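Local coordinates for acyl-coenzyme A oxidase 1 (Yarrowia lipolytica, PDB 5Y9D), which oxidises acyl-CoA to (2E)-enoyl-CoA with FAD as cofactor, passing the electrons to oxygen to give hydrogen peroxide in peroxisomal fatty acid beta-oxidation, at residues Q86-T91 against R125-I130. Numbering follows the deposited sequence.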
# COMPACT_ATOMS: atom_id res chain seq x y z
N GLN A 86 24.04 7.14 0.46
CA GLN A 86 24.59 5.88 0.94
C GLN A 86 24.04 4.64 0.20
O GLN A 86 24.79 3.69 -0.07
CB GLN A 86 24.30 5.69 2.43
CG GLN A 86 25.10 6.59 3.36
CD GLN A 86 24.45 6.83 4.74
OE1 GLN A 86 23.27 6.48 5.00
NE2 GLN A 86 25.22 7.46 5.61
N ALA A 87 22.74 4.62 -0.08
CA ALA A 87 22.15 3.55 -0.87
C ALA A 87 22.76 3.50 -2.26
O ALA A 87 23.02 2.42 -2.80
CB ALA A 87 20.66 3.71 -1.00
N ARG A 88 22.94 4.68 -2.84
CA ARG A 88 23.41 4.79 -4.22
C ARG A 88 24.77 4.14 -4.34
O ARG A 88 24.98 3.32 -5.21
CB ARG A 88 23.51 6.26 -4.63
CG ARG A 88 22.20 6.90 -5.00
CD ARG A 88 21.57 6.31 -6.24
NE ARG A 88 20.29 6.96 -6.56
CZ ARG A 88 20.16 8.03 -7.34
NH1 ARG A 88 18.97 8.55 -7.57
NH2 ARG A 88 21.23 8.62 -7.88
N LYS A 89 25.64 4.50 -3.40
CA LYS A 89 27.01 4.04 -3.37
C LYS A 89 27.11 2.56 -3.03
O LYS A 89 27.85 1.82 -3.69
CB LYS A 89 27.83 4.88 -2.38
CG LYS A 89 29.22 4.33 -2.11
CD LYS A 89 30.04 5.28 -1.28
CE LYS A 89 31.27 4.58 -0.73
NZ LYS A 89 32.47 5.43 -0.93
N GLN A 90 26.40 2.11 -2.02
CA GLN A 90 26.54 0.70 -1.64
C GLN A 90 25.88 -0.27 -2.62
O GLN A 90 26.30 -1.40 -2.76
CB GLN A 90 26.02 0.47 -0.24
CG GLN A 90 24.51 0.44 -0.15
CD GLN A 90 24.01 0.62 1.28
OE1 GLN A 90 24.80 0.88 2.22
NE2 GLN A 90 22.68 0.47 1.46
N THR A 91 24.87 0.17 -3.33
CA THR A 91 24.32 -0.59 -4.42
C THR A 91 25.39 -0.79 -5.51
O THR A 91 25.50 -1.89 -6.09
CB THR A 91 23.08 0.12 -4.97
OG1 THR A 91 22.14 0.33 -3.91
CG2 THR A 91 22.43 -0.68 -6.06
N ARG A 125 19.26 -5.45 -6.96
CA ARG A 125 18.66 -6.33 -7.90
C ARG A 125 18.32 -5.53 -9.17
O ARG A 125 18.75 -5.87 -10.25
CB ARG A 125 17.45 -7.00 -7.27
CG ARG A 125 16.85 -8.10 -8.10
CD ARG A 125 15.69 -7.60 -8.95
NE ARG A 125 15.28 -8.65 -9.87
CZ ARG A 125 14.53 -9.69 -9.53
NH1 ARG A 125 14.10 -9.82 -8.29
NH2 ARG A 125 14.21 -10.61 -10.44
N THR A 126 17.64 -4.40 -9.03
CA THR A 126 17.29 -3.60 -10.20
C THR A 126 18.51 -3.03 -10.93
O THR A 126 18.56 -3.03 -12.19
CB THR A 126 16.39 -2.45 -9.78
OG1 THR A 126 15.24 -2.99 -9.14
CG2 THR A 126 15.93 -1.64 -10.98
N ARG A 127 19.48 -2.55 -10.15
CA ARG A 127 20.63 -1.86 -10.72
C ARG A 127 21.52 -2.83 -11.50
O ARG A 127 22.19 -2.46 -12.46
CB ARG A 127 21.43 -1.13 -9.65
CG ARG A 127 22.47 -0.17 -10.23
CD ARG A 127 22.55 1.09 -9.42
NE ARG A 127 23.64 1.95 -9.81
CZ ARG A 127 24.30 2.77 -8.98
NH1 ARG A 127 24.00 2.83 -7.67
NH2 ARG A 127 25.27 3.53 -9.45
N LEU A 128 21.52 -4.07 -11.11
CA LEU A 128 22.21 -5.07 -11.87
C LEU A 128 21.37 -5.46 -13.08
O LEU A 128 21.85 -5.69 -14.18
CB LEU A 128 22.43 -6.28 -10.98
CG LEU A 128 23.22 -7.43 -11.58
CD1 LEU A 128 24.53 -6.93 -12.13
CD2 LEU A 128 23.44 -8.46 -10.49
N SER A 129 20.09 -5.55 -12.84
CA SER A 129 19.17 -6.14 -13.76
C SER A 129 19.05 -5.33 -15.06
O SER A 129 19.03 -5.91 -16.13
CB SER A 129 17.84 -6.30 -13.03
OG SER A 129 16.86 -6.83 -13.87
N ILE A 130 19.03 -4.00 -14.99
CA ILE A 130 18.91 -3.19 -16.19
C ILE A 130 19.99 -3.45 -17.26
O ILE A 130 19.80 -3.18 -18.45
CB ILE A 130 18.84 -1.66 -15.88
CG1 ILE A 130 20.09 -1.21 -15.11
CG2 ILE A 130 17.55 -1.29 -15.13
CD1 ILE A 130 21.21 -0.73 -16.01
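R127 lays its aliphatic chain against the methyl of T91: T91 CG2 is 3.8 Å from R127 CB and equally 3.8 Å from R127 CD, because the bend at chi2 brings both carbons to the same methyl. With CG anti to the backbone N (chi1 -169°), the arm leaves helix 122-142 toward helix 84-98, where R127 NH1 donates to the backbone O of R88 at 2.7 Å. The N-H...O angle of 131° makes this bond clearly bent, and the acceptor lies 16° out of the guanidinium plane. T91 OG1 donates to A87 O, which T91 N approaches from the opposite carbonyl face; with OG1 turned there, CG2 is the branch that faces R127. The guanidinium is further tied by D266 through NE, by G264 O through NH1 and by Y686 OH of the second subunit through NH2. A leucine in its place would probably leave D266 without its charged mate and R88 O without this donor. R88 turns its own guanidinium to D255 and the O of D263, while I130 touches FAD. Helices 84-98 and 122-142 of the N-terminal helical region are thus joined to the beta-structured middle domain, at the end of strand 251-255 and the loop leading to strand 268-272.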